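Local coordinates for protein UDP-galactopyranose mutase (Deinococcus radiodurans, PDB 3HDQ) that probably interconverts the pyranose and furanose forms of UDP-galactose, using bound FAD as its cofactor, at residues H109-S114 against N207-D212; F279-H284 against S321-Y326; T292-Y297 against R305-K310. All coordinates share one frame; numbering follows the deposited sequence. Where two conformers were deposited one is given.

Contact 1: H109-S114 against N207-D212; sequences HRVLAS and NRYFAD. With GDU (galactose-uridine-5'-diphosphate), chain K.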
loop_
_atom_site.group_PDB
_atom_site.type_symbol
_atom_site.label_atom_id
_atom_site.label_comp_id
_atom_site.label_asym_id
_atom_site.label_seq_id
_atom_site.Cartn_x
_atom_site.Cartn_y
_atom_site.Cartn_z
ATOM N N HIS A 109 -12.694 17.673 -14.144
ATOM C CA HIS A 109 -11.499 18.469 -13.843
ATOM C C HIS A 109 -11.553 19.828 -14.539
ATOM O O HIS A 109 -11.990 19.932 -15.677
ATOM C CB HIS A 109 -10.271 17.666 -14.318
ATOM C CG HIS A 109 -8.936 18.226 -13.913
ATOM N ND1 HIS A 109 -8.579 18.451 -12.602
ATOM C CD2 HIS A 109 -7.839 18.523 -14.655
ATOM C CE1 HIS A 109 -7.334 18.899 -12.553
ATOM N NE2 HIS A 109 -6.859 18.945 -13.787
ATOM N N ARG A 110 -11.103 20.866 -13.848
ATOM C CA ARG A 110 -11.047 22.200 -14.423
ATOM C C ARG A 110 -9.696 22.823 -14.142
ATOM O O ARG A 110 -9.185 22.758 -13.021
ATOM C CB ARG A 110 -12.169 23.087 -13.888
ATOM C CG ARG A 110 -13.538 22.679 -14.415
ATOM C CD ARG A 110 -14.640 23.474 -13.765
ATOM N NE ARG A 110 -15.903 23.366 -14.486
ATOM C CZ ARG A 110 -16.868 22.500 -14.207
ATOM N NH1 ARG A 110 -16.720 21.624 -13.228
ATOM N NH2 ARG A 110 -17.981 22.502 -14.924
ATOM N N VAL A 111 -9.116 23.407 -15.183
ATOM C CA VAL A 111 -7.789 23.986 -15.101
ATOM C C VAL A 111 -7.847 25.483 -15.392
ATOM O O VAL A 111 -8.579 25.930 -16.282
ATOM C CB VAL A 111 -6.839 23.301 -16.098
ATOM C CG1 VAL A 111 -5.412 23.874 -15.976
ATOM C CG2 VAL A 111 -6.874 21.769 -15.911
ATOM N N LEU A 112 -7.083 26.251 -14.626
ATOM C CA LEU A 112 -6.955 27.676 -14.863
ATOM C C LEU A 112 -5.520 27.990 -15.266
ATOM O O LEU A 112 -4.576 27.448 -14.695
ATOM C CB LEU A 112 -7.345 28.459 -13.610
ATOM C CG LEU A 112 -8.709 29.140 -13.450
ATOM C CD1 LEU A 112 -9.797 28.533 -14.303
ATOM C CD2 LEU A 112 -9.119 29.134 -11.974
ATOM N N ALA A 113 -5.348 28.852 -16.261
ATOM C CA ALA A 113 -4.007 29.265 -16.661
ATOM C C ALA A 113 -3.699 30.652 -16.120
ATOM O O ALA A 113 -4.524 31.556 -16.208
ATOM C CB ALA A 113 -3.864 29.241 -18.179
ATOM N N SER A 114 -2.509 30.805 -15.552
ATOM C CA SER A 114 -2.067 32.087 -15.032
ATOM C C SER A 114 -1.419 32.908 -16.145
ATOM O O SER A 114 -0.314 32.613 -16.603
ATOM C CB SER A 114 -1.103 31.882 -13.868
ATOM O OG SER A 114 -0.618 33.121 -13.396
ATOM N N ASN A 207 -15.822 25.179 -19.489
ATOM C CA ASN A 207 -14.541 25.357 -18.837
ATOM C C ASN A 207 -13.927 24.053 -18.335
ATOM O O ASN A 207 -12.896 24.084 -17.666
ATOM C CB ASN A 207 -14.634 26.389 -17.700
ATOM C CG ASN A 207 -15.486 25.899 -16.537
ATOM O OD1 ASN A 207 -16.250 24.942 -16.675
ATOM N ND2 ASN A 207 -15.366 26.566 -15.386
ATOM N N ARG A 208 -14.557 22.917 -18.638
ATOM C CA ARG A 208 -13.942 21.626 -18.311
ATOM C C ARG A 208 -12.703 21.405 -19.163
ATOM O O ARG A 208 -12.639 21.814 -20.326
ATOM C CB ARG A 208 -14.882 20.454 -18.561
ATOM C CG ARG A 208 -16.163 20.481 -17.776
ATOM C CD ARG A 208 -17.274 20.354 -18.774
ATOM N NE ARG A 208 -17.796 19.013 -18.876
ATOM C CZ ARG A 208 -18.341 18.527 -19.978
ATOM N NH1 ARG A 208 -18.396 19.273 -21.070
ATOM N NH2 ARG A 208 -18.817 17.292 -19.988
ATOM N N TYR A 209 -11.722 20.729 -18.588
ATOM C CA TYR A 209 -10.528 20.433 -19.334
ATOM C C TYR A 209 -10.820 19.334 -20.340
ATOM O O TYR A 209 -10.196 19.277 -21.398
ATOM C CB TYR A 209 -9.408 20.054 -18.387
ATOM C CG TYR A 209 -8.052 20.287 -18.970
ATOM C CD1 TYR A 209 -7.603 21.573 -19.235
ATOM C CD2 TYR A 209 -7.211 19.218 -19.263
ATOM C CE1 TYR A 209 -6.351 21.784 -19.769
ATOM C CE2 TYR A 209 -5.976 19.418 -19.795
ATOM C CZ TYR A 209 -5.543 20.695 -20.050
ATOM O OH TYR A 209 -4.292 20.874 -20.583
ATOM N N PHE A 210 -11.781 18.471 -20.011
ATOM C CA PHE A 210 -12.207 17.404 -20.911
ATOM C C PHE A 210 -13.694 17.490 -21.145
ATOM O O PHE A 210 -14.451 17.846 -20.236
ATOM C CB PHE A 210 -11.914 16.020 -20.315
ATOM C CG PHE A 210 -10.536 15.884 -19.748
ATOM C CD1 PHE A 210 -10.342 15.804 -18.376
ATOM C CD2 PHE A 210 -9.434 15.850 -20.579
ATOM C CE1 PHE A 210 -9.068 15.691 -17.842
ATOM C CE2 PHE A 210 -8.150 15.735 -20.049
ATOM C CZ PHE A 210 -7.968 15.652 -18.676
ATOM N N ALA A 211 -14.120 17.111 -22.345
ATOM C CA ALA A 211 -15.545 17.063 -22.669
ATOM C C ALA A 211 -16.036 15.633 -22.814
ATOM O O ALA A 211 -17.145 15.406 -23.290
ATOM C CB ALA A 211 -15.831 17.846 -23.952
ATOM N N ASP A 212 -15.216 14.675 -22.401
ATOM C CA ASP A 212 -15.561 13.261 -22.524
ATOM C C ASP A 212 -16.869 12.924 -21.796
ATOM O O ASP A 212 -17.242 13.594 -20.828
ATOM C CB ASP A 212 -14.458 12.369 -21.934
ATOM C CG ASP A 212 -13.059 12.688 -22.461
ATOM O OD1 ASP A 212 -12.161 11.831 -22.287
ATOM O OD2 ASP A 212 -12.833 13.772 -23.028
HETATM N N1 GDU K . -0.315 23.075 -23.406
HETATM C C2 GDU K . -0.051 24.281 -23.204
HETATM N N3 GDU K . -0.413 25.183 -22.396
HETATM C C4 GDU K . -1.313 24.753 -21.495
HETATM C C5 GDU K . -1.750 23.338 -21.574
HETATM C C6 GDU K . -1.221 22.550 -22.531
HETATM O O2 GDU K . 0.921 24.766 -24.119
HETATM O O4 GDU K . -1.741 25.499 -20.616
HETATM C C1D GDU K . 0.298 22.270 -24.422
HETATM C C2D GDU K . 1.698 21.672 -24.141
HETATM O O2D GDU K . 2.442 21.441 -25.331
HETATM C C3D GDU K . 1.314 20.385 -23.441
HETATM C C4D GDU K . 0.208 19.923 -24.388
HETATM O O4D GDU K . -0.477 21.113 -24.790
HETATM O O3D GDU K . 2.418 19.487 -23.367
HETATM C C5D GDU K . -0.639 18.750 -23.916
HETATM O O5D GDU K . -1.298 19.250 -22.738
HETATM P PA GDU K . -1.695 18.305 -21.514
HETATM O O1A GDU K . -2.628 19.064 -20.635
HETATM O O2A GDU K . -2.392 17.128 -22.058
HETATM O O3A GDU K . -0.412 17.958 -20.643
HETATM P PB GDU K . -0.297 16.636 -19.780
HETATM O O1B GDU K . 1.065 16.780 -19.212
HETATM O O2B GDU K . -0.330 15.347 -20.513
HETATM O O3B GDU K . -1.305 16.592 -18.530
HETATM C "C1'" GDU K . -1.783 15.531 -17.680
HETATM C "C2'" GDU K . -2.982 14.842 -18.365
HETATM C "C3'" GDU K . -3.924 15.982 -18.817
HETATM C "C4'" GDU K . -4.526 16.635 -17.536
HETATM C "C5'" GDU K . -3.359 17.041 -16.593
HETATM C "C6'" GDU K . -3.825 17.438 -15.163
HETATM O "O2'" GDU K . -2.559 13.977 -19.436
HETATM O "O3'" GDU K . -4.935 15.437 -19.695
HETATM O "O4'" GDU K . -5.399 15.670 -16.913
HETATM O "O5'" GDU K . -2.223 16.144 -16.443
HETATM O "O6'" GDU K . -3.914 18.871 -14.984
HETATM O O HOH W 1 -13.076 17.962 -17.394
HETATM O O HOH W 2 -10.227 23.259 -17.738
HETATM O O HOH W 3 -11.178 26.183 -16.585
#
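CG of Tyr209 lies anti to its backbone N (chi1 -156°) and CG2 of Val111 anti to its carbonyl carbon; together these rotations lay a methyl on a ring. CG2 of Val111 stands over one face of the Tyr209 phenol, 3.8 Å from the ring centroid and 29° off the normal, a CH-pi contact. The hydroxyl reaches the substrate edge-on, Tyr209 OH donating a very short 2.5 Å hydrogen bond to O1A of the diphosphate. The backbones join through an almost straight bond from Tyr209 N to His109 O, 3.0 Å long. Water completes the seam: one molecule links His109 O to Phe210 N, and two more tie Asn207 O to the N and O of Val111. His109 NE2 and the galactose O6' share a 3.2 Å hydrogen bond in which either may donate, while ND1 is bonded to Tyr107. Phe210, stacked on His88, brings CZ within 3.1 Å of the galactose O4'. Farther out, Arg110 NE donates to Asn207 OD1 at 2.7 Å; the oxygen lies in the guanidinium plane, but the donor stands 42° out of the amide carbonyl plane. Backbone, water and this side-chain bond thus hold the segments together. Tyr209 does double duty, face on Val111 and hydroxyl on phosphate, while His109 and Phe210 meet the galactose; the phosphate's negative charge would probably strengthen the bond from Tyr209 OH.

Contact 2: F279-H284 against S321-Y326; sequences FRHETH and SVVYEY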
loop_
_atom_site.group_PDB
_atom_site.type_symbol
_atom_site.label_atom_id
_atom_site.label_comp_id
_atom_site.label_asym_id
_atom_site.label_seq_id
_atom_site.Cartn_x
_atom_site.Cartn_y
_atom_site.Cartn_z
ATOM N N PHE A 279 8.952 16.051 -9.141
ATOM C CA PHE A 279 7.766 16.448 -8.402
ATOM C C PHE A 279 8.141 16.983 -7.040
ATOM O O PHE A 279 8.877 16.340 -6.304
ATOM C CB PHE A 279 6.824 15.252 -8.220
ATOM C CG PHE A 279 6.486 14.541 -9.500
ATOM C CD1 PHE A 279 7.188 13.410 -9.884
ATOM C CD2 PHE A 279 5.473 15.007 -10.317
ATOM C CE1 PHE A 279 6.881 12.744 -11.058
ATOM C CE2 PHE A 279 5.154 14.355 -11.499
ATOM C CZ PHE A 279 5.858 13.218 -11.873
ATOM N N ARG A 280 7.642 18.167 -6.704
ATOM C CA ARG A 280 7.827 18.676 -5.363
ATOM C C ARG A 280 6.493 18.751 -4.627
ATOM O O ARG A 280 5.605 19.545 -4.955
ATOM C CB ARG A 280 8.586 20.006 -5.365
ATOM C CG ARG A 280 10.075 19.796 -5.572
ATOM C CD ARG A 280 10.830 21.087 -5.772
ATOM N NE ARG A 280 11.989 20.873 -6.632
ATOM C CZ ARG A 280 12.854 21.819 -6.977
ATOM N NH1 ARG A 280 12.704 23.059 -6.525
ATOM N NH2 ARG A 280 13.873 21.522 -7.771
ATOM N N HIS A 281 6.359 17.881 -3.632
ATOM C CA HIS A 281 5.145 17.764 -2.829
ATOM C C HIS A 281 5.178 18.666 -1.598
ATOM O O HIS A 281 6.210 18.795 -0.939
ATOM C CB HIS A 281 4.950 16.305 -2.399
ATOM C CG HIS A 281 4.638 15.383 -3.537
ATOM N ND1 HIS A 281 3.350 15.137 -3.967
ATOM C CD2 HIS A 281 5.452 14.655 -4.344
ATOM C CE1 HIS A 281 3.384 14.295 -4.987
ATOM N NE2 HIS A 281 4.648 13.987 -5.235
ATOM N N GLU A 282 4.049 19.290 -1.288
ATOM C CA GLU A 282 3.948 20.140 -0.101
ATOM C C GLU A 282 2.619 19.923 0.603
ATOM O O GLU A 282 1.608 19.633 -0.032
ATOM C CB GLU A 282 4.098 21.626 -0.464
ATOM C CG GLU A 282 5.495 22.025 -0.953
ATOM C CD GLU A 282 5.576 23.481 -1.426
ATOM O OE1 GLU A 282 4.723 24.294 -0.993
ATOM O OE2 GLU A 282 6.493 23.806 -2.226
ATOM N N THR A 283 2.626 20.065 1.920
ATOM C CA THR A 283 1.390 20.051 2.683
ATOM C C THR A 283 1.253 21.373 3.422
ATOM O O THR A 283 2.188 21.824 4.075
ATOM C CB THR A 283 1.355 18.894 3.700
ATOM O OG1 THR A 283 1.489 17.644 3.009
ATOM C CG2 THR A 283 0.041 18.919 4.493
ATOM N N HIS A 284 0.083 21.987 3.315
ATOM C CA HIS A 284 -0.152 23.290 3.902
ATOM C C HIS A 284 -1.252 23.189 4.928
ATOM O O HIS A 284 -2.178 22.387 4.782
ATOM C CB HIS A 284 -0.535 24.296 2.821
ATOM C CG HIS A 284 0.590 24.630 1.900
ATOM N ND1 HIS A 284 0.749 24.029 0.669
ATOM C CD2 HIS A 284 1.630 25.485 2.038
ATOM C CE1 HIS A 284 1.830 24.510 0.084
ATOM N NE2 HIS A 284 2.383 25.396 0.893
ATOM N N SER A 321 -2.721 18.870 0.554
ATOM C CA SER A 321 -1.447 18.557 -0.088
ATOM C C SER A 321 -1.462 18.893 -1.577
ATOM O O SER A 321 -2.428 18.606 -2.290
ATOM C CB SER A 321 -1.080 17.081 0.100
ATOM O OG SER A 321 -0.813 16.796 1.449
ATOM N N VAL A 322 -0.366 19.483 -2.036
ATOM C CA VAL A 322 -0.225 19.886 -3.426
ATOM C C VAL A 322 1.094 19.376 -4.001
ATOM O O VAL A 322 2.018 19.032 -3.255
ATOM C CB VAL A 322 -0.252 21.424 -3.567
ATOM C CG1 VAL A 322 -1.520 21.989 -2.976
ATOM C CG2 VAL A 322 0.978 22.046 -2.905
ATOM N N VAL A 323 1.172 19.346 -5.331
ATOM C CA VAL A 323 2.400 18.996 -6.027
ATOM C C VAL A 323 2.737 20.009 -7.126
ATOM O O VAL A 323 1.865 20.417 -7.903
ATOM C CB VAL A 323 2.323 17.582 -6.649
ATOM C CG1 VAL A 323 1.245 17.525 -7.733
ATOM C CG2 VAL A 323 3.678 17.181 -7.212
ATOM N N TYR A 324 4.007 20.405 -7.165
ATOM C CA TYR A 324 4.581 21.222 -8.238
ATOM C C TYR A 324 5.422 20.344 -9.169
ATOM O O TYR A 324 6.292 19.608 -8.710
ATOM C CB TYR A 324 5.489 22.299 -7.645
ATOM C CG TYR A 324 4.750 23.349 -6.835
ATOM C CD1 TYR A 324 4.386 24.559 -7.404
ATOM C CD2 TYR A 324 4.427 23.127 -5.500
ATOM C CE1 TYR A 324 3.717 25.518 -6.670
ATOM C CE2 TYR A 324 3.755 24.085 -4.752
ATOM C CZ TYR A 324 3.403 25.278 -5.346
ATOM O OH TYR A 324 2.730 26.236 -4.628
ATOM N N GLU A 325 5.169 20.430 -10.474
ATOM C CA GLU A 325 5.922 19.653 -11.454
ATOM C C GLU A 325 6.997 20.460 -12.184
ATOM O O GLU A 325 6.710 21.477 -12.816
ATOM C CB GLU A 325 4.991 19.047 -12.502
ATOM C CG GLU A 325 4.047 18.001 -12.000
ATOM C CD GLU A 325 3.003 17.662 -13.038
ATOM O OE1 GLU A 325 1.816 17.941 -12.782
ATOM O OE2 GLU A 325 3.369 17.146 -14.118
ATOM N N TYR A 326 8.230 19.973 -12.118
ATOM C CA TYR A 326 9.329 20.552 -12.883
ATOM C C TYR A 326 9.755 19.612 -14.021
ATOM O O TYR A 326 10.183 18.487 -13.773
ATOM C CB TYR A 326 10.523 20.826 -11.966
ATOM C CG TYR A 326 10.223 21.742 -10.795
ATOM C CD1 TYR A 326 9.427 21.315 -9.735
ATOM C CD2 TYR A 326 10.749 23.030 -10.741
ATOM C CE1 TYR A 326 9.151 22.154 -8.658
ATOM C CE2 TYR A 326 10.481 23.879 -9.666
ATOM C CZ TYR A 326 9.684 23.436 -8.626
ATOM O OH TYR A 326 9.419 24.274 -7.556
HETATM O O HOH W 4 1.421 16.339 -2.455
#
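From Phe279 opposite Glu325 to Thr283 opposite Ser321, two strands run antiparallel, axes 4.6 Å apart at closest and 160° between directions. Strand 274-284 is outermost, within this chain, in a mixed sheet; strand 320-336 separates it from 305-308. Arg280 with Tyr324 and Glu282 with Val322 are the hydrogen-bonded pairs; Arg280 N reaches Tyr324 O at 2.8 Å. On the face bearing Phe279, His281 and Glu325, Val323 turns CG2 anti to its backbone N, placing it over the His281 imidazole, 3.8 Å from the centroid. A water joins His281 ND1 to Val322 O, while NE2 is hydrogen-bonded to the carbonyl O of Pro81. On the other face, Arg280, salt-bridged to Glu278, lays its guanidinium flat on Tyr326, centres 4.1 Å apart; this holds for one of two modelled conformers and perhaps not the other. Were Tyr326 an alanine, the guanidinium would lose the ring it lies on and is likely to turn more freely about its bond to Glu278. The chemistry differs by face: in this conformer the Glu278 carboxylate and Tyr326 ring both hold Arg280, whereas Glu325 packs CG on Phe279 CD2 and carries its carboxylate to Arg305, beside the flavin.

Contact 3: T292-Y297 against R305-K310; sequences TGTVNY and RVSEFK. With GDU (galactose-uridine-5'-diphosphate), chain K.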
loop_
_atom_site.group_PDB
_atom_site.type_symbol
_atom_site.label_atom_id
_atom_site.label_comp_id
_atom_site.label_asym_id
_atom_site.label_seq_id
_atom_site.Cartn_x
_atom_site.Cartn_y
_atom_site.Cartn_z
ATOM N N THR A 292 -9.011 25.682 -8.205
ATOM C CA THR A 292 -9.417 24.465 -8.943
ATOM C C THR A 292 -8.385 23.382 -8.742
ATOM O O THR A 292 -7.387 23.597 -8.060
ATOM C CB THR A 292 -9.469 24.639 -10.483
ATOM O OG1 THR A 292 -8.385 25.481 -10.907
ATOM C CG2 THR A 292 -10.765 25.203 -10.945
ATOM N N GLY A 293 -8.598 22.241 -9.401
ATOM C CA GLY A 293 -7.672 21.120 -9.337
ATOM C C GLY A 293 -6.244 21.443 -9.736
ATOM O O GLY A 293 -5.298 21.044 -9.060
ATOM N N THR A 294 -6.087 22.187 -10.828
ATOM C CA THR A 294 -4.763 22.505 -11.342
ATOM C C THR A 294 -4.696 23.931 -11.877
ATOM O O THR A 294 -5.594 24.380 -12.600
ATOM C CB THR A 294 -4.372 21.525 -12.481
ATOM O OG1 THR A 294 -4.366 20.182 -11.982
ATOM C CG2 THR A 294 -2.999 21.858 -13.051
ATOM N N VAL A 295 -3.628 24.640 -11.520
ATOM C CA VAL A 295 -3.321 25.926 -12.123
ATOM C C VAL A 295 -2.080 25.777 -13.001
ATOM O O VAL A 295 -1.032 25.343 -12.505
ATOM C CB VAL A 295 -3.016 27.012 -11.056
ATOM C CG1 VAL A 295 -2.578 28.299 -11.735
ATOM C CG2 VAL A 295 -4.208 27.264 -10.168
ATOM N N ASN A 296 -2.192 26.135 -14.285
ATOM C CA ASN A 296 -1.043 26.103 -15.211
ATOM C C ASN A 296 -0.275 27.419 -15.219
ATOM O O ASN A 296 -0.857 28.481 -15.009
ATOM C CB ASN A 296 -1.471 25.760 -16.650
ATOM C CG ASN A 296 -1.856 24.297 -16.825
ATOM O OD1 ASN A 296 -1.760 23.494 -15.889
ATOM N ND2 ASN A 296 -2.301 23.944 -18.026
ATOM N N TYR A 297 1.028 27.350 -15.485
ATOM C CA TYR A 297 1.872 28.543 -15.532
ATOM C C TYR A 297 2.668 28.629 -16.828
ATOM O O TYR A 297 3.838 28.278 -16.861
ATOM C CB TYR A 297 2.818 28.576 -14.333
ATOM C CG TYR A 297 2.109 28.856 -13.030
ATOM C CD1 TYR A 297 1.720 27.820 -12.193
ATOM C CD2 TYR A 297 1.815 30.163 -12.641
ATOM C CE1 TYR A 297 1.062 28.076 -10.996
ATOM C CE2 TYR A 297 1.158 30.427 -11.439
ATOM C CZ TYR A 297 0.789 29.378 -10.625
ATOM O OH TYR A 297 0.135 29.627 -9.439
ATOM N N ARG A 305 3.029 23.538 -13.529
ATOM C CA ARG A 305 1.731 23.578 -12.864
ATOM C C ARG A 305 1.774 23.146 -11.394
ATOM O O ARG A 305 2.745 22.529 -10.942
ATOM C CB ARG A 305 0.707 22.736 -13.632
ATOM C CG ARG A 305 1.141 21.313 -13.858
ATOM C CD ARG A 305 0.117 20.500 -14.635
ATOM N NE ARG A 305 0.653 19.163 -14.862
ATOM C CZ ARG A 305 0.283 18.341 -15.837
ATOM N NH1 ARG A 305 -0.657 18.695 -16.712
ATOM N NH2 ARG A 305 0.869 17.155 -15.939
ATOM N N VAL A 306 0.718 23.504 -10.666
ATOM C CA VAL A 306 0.472 23.046 -9.304
ATOM C C VAL A 306 -0.889 22.405 -9.279
ATOM O O VAL A 306 -1.844 22.962 -9.814
ATOM C CB VAL A 306 0.326 24.200 -8.293
ATOM C CG1 VAL A 306 0.856 23.780 -6.916
ATOM C CG2 VAL A 306 0.956 25.461 -8.795
ATOM N N SER A 307 -0.993 21.267 -8.611
ATOM C CA SER A 307 -2.265 20.586 -8.474
ATOM C C SER A 307 -2.566 20.337 -7.006
ATOM O O SER A 307 -1.647 20.156 -6.194
ATOM C CB SER A 307 -2.266 19.280 -9.268
ATOM O OG SER A 307 -2.055 19.547 -10.643
ATOM N N GLU A 308 -3.857 20.342 -6.670
ATOM C CA GLU A 308 -4.304 20.173 -5.284
ATOM C C GLU A 308 -5.243 18.983 -5.210
ATOM O O GLU A 308 -6.369 19.031 -5.705
ATOM C CB GLU A 308 -5.006 21.433 -4.772
ATOM C CG GLU A 308 -5.389 21.376 -3.303
ATOM C CD GLU A 308 -5.982 22.685 -2.804
ATOM O OE1 GLU A 308 -6.063 22.868 -1.569
ATOM O OE2 GLU A 308 -6.370 23.523 -3.648
ATOM N N PHE A 309 -4.766 17.919 -4.581
ATOM C CA PHE A 309 -5.403 16.621 -4.697
ATOM C C PHE A 309 -6.823 16.524 -4.162
ATOM O O PHE A 309 -7.626 15.761 -4.702
ATOM C CB PHE A 309 -4.502 15.559 -4.085
ATOM C CG PHE A 309 -3.254 15.338 -4.876
ATOM C CD1 PHE A 309 -2.018 15.693 -4.367
ATOM C CD2 PHE A 309 -3.327 14.821 -6.167
ATOM C CE1 PHE A 309 -0.870 15.504 -5.115
ATOM C CE2 PHE A 309 -2.187 14.641 -6.924
ATOM C CZ PHE A 309 -0.958 14.984 -6.403
ATOM N N LYS A 310 -7.144 17.298 -3.127
ATOM C CA LYS A 310 -8.483 17.219 -2.543
ATOM C C LYS A 310 -9.568 17.622 -3.548
ATOM O O LYS A 310 -10.692 17.124 -3.476
ATOM C CB LYS A 310 -8.589 18.040 -1.256
ATOM C CG LYS A 310 -7.920 17.397 -0.042
ATOM C CD LYS A 310 -7.679 18.431 1.068
ATOM C CE LYS A 310 -8.966 18.833 1.780
ATOM N NZ LYS A 310 -8.718 19.908 2.788
HETATM N N1 GDU K . -0.315 23.075 -23.406
HETATM C C2 GDU K . -0.051 24.281 -23.204
HETATM N N3 GDU K . -0.413 25.183 -22.396
HETATM C C4 GDU K . -1.313 24.753 -21.495
HETATM C C5 GDU K . -1.750 23.338 -21.574
HETATM C C6 GDU K . -1.221 22.550 -22.531
HETATM O O2 GDU K . 0.921 24.766 -24.119
HETATM O O4 GDU K . -1.741 25.499 -20.616
HETATM C C1D GDU K . 0.298 22.270 -24.422
HETATM C C2D GDU K . 1.698 21.672 -24.141
HETATM O O2D GDU K . 2.442 21.441 -25.331
HETATM C C3D GDU K . 1.314 20.385 -23.441
HETATM C C4D GDU K . 0.208 19.923 -24.388
HETATM O O4D GDU K . -0.477 21.113 -24.790
HETATM O O3D GDU K . 2.418 19.487 -23.367
HETATM C C5D GDU K . -0.639 18.750 -23.916
HETATM O O5D GDU K . -1.298 19.250 -22.738
HETATM P PA GDU K . -1.695 18.305 -21.514
HETATM O O1A GDU K . -2.628 19.064 -20.635
HETATM O O2A GDU K . -2.392 17.128 -22.058
HETATM O O3A GDU K . -0.412 17.958 -20.643
HETATM P PB GDU K . -0.297 16.636 -19.780
HETATM O O1B GDU K . 1.065 16.780 -19.212
HETATM O O2B GDU K . -0.330 15.347 -20.513
HETATM O O3B GDU K . -1.305 16.592 -18.530
HETATM C "C1'" GDU K . -1.783 15.531 -17.680
HETATM C "C2'" GDU K . -2.982 14.842 -18.365
HETATM C "C3'" GDU K . -3.924 15.982 -18.817
HETATM C "C4'" GDU K . -4.526 16.635 -17.536
HETATM C "C5'" GDU K . -3.359 17.041 -16.593
HETATM C "C6'" GDU K . -3.825 17.438 -15.163
HETATM O "O2'" GDU K . -2.559 13.977 -19.436
HETATM O "O3'" GDU K . -4.935 15.437 -19.695
HETATM O "O4'" GDU K . -5.399 15.670 -16.913
HETATM O "O5'" GDU K . -2.223 16.144 -16.443
HETATM O "O6'" GDU K . -3.914 18.871 -14.984
HETATM O O HOH W 5 -2.800 20.947 -16.474
#
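Thr294 OG1 and Ser307 OG share a 2.7 Å hydrogen bond in which either hydroxyl may donate, and the threonine oxygen also makes a weak bond to the galactose O6'. Next along the same face, a water donates to Asn296 OD1 at 2.8 Å, accepts from Arg305 NH1 at 3.1 Å and meets O6' as well, so that both strands and the sugar share one solvent molecule. Arg305 enters the site by placing CG between its backbone N and carbonyl carbon (chi1 55°) and then running extended to NE. There NH1 donates to the substrate's O3B, 2.9 Å away and in the guanidinium plane, with weak help from NH2, while Glu325 holds NE in a salt bridge. That carboxylate would probably fix the rotation of the guanidinium and temper its charge. Asn296 divides its amide, since ND2 donates to the uracil O4 at 3.1 Å. In the pocket it lies alongside Arg305, OD1 3.4 Å from Arg305 CB. Behind the side chains, Val295 and Val306 form a hydrogen-bonded pair, with Val295 N 3.0 Å from Val306 O, and Glu308 N bonds to Gly293 O. Packing closes the periphery, where Val306 CG2 touches the ring edge of Tyr297 at CE1, 3.4 Å apart. This is a buried antiparallel beta hairpin whose polar face lines the substrate pocket, meeting uracil, diphosphate and galactose from two neighbouring strands.

How the contacts relate
One mixed sheet supplies both sides of contacts 2 and 3 and strand 111-115 of contact 1, with contact 3 at its middle. Contact 1 joins it on one flank, where Leu112 O and Asn296 N lie 2.8 Å apart and Ser114 N and Asn296 O 2.9 Å apart, both probable hydrogen bonds. Contact 2 joins it on the other through Val323 N and Ser307 O, 3.1 Å apart, and through the salt bridge of Glu325 OE1 with Arg305 NE, 2.7 Å. Contacts 1 and 2 do not touch: their nearest atoms are about 9 Å apart. Contacts 1 and 3 both hold the UDP-galactose, whereas contact 2 reaches the flavin through Glu325, whose partner Arg305 touches flavin and substrate alike.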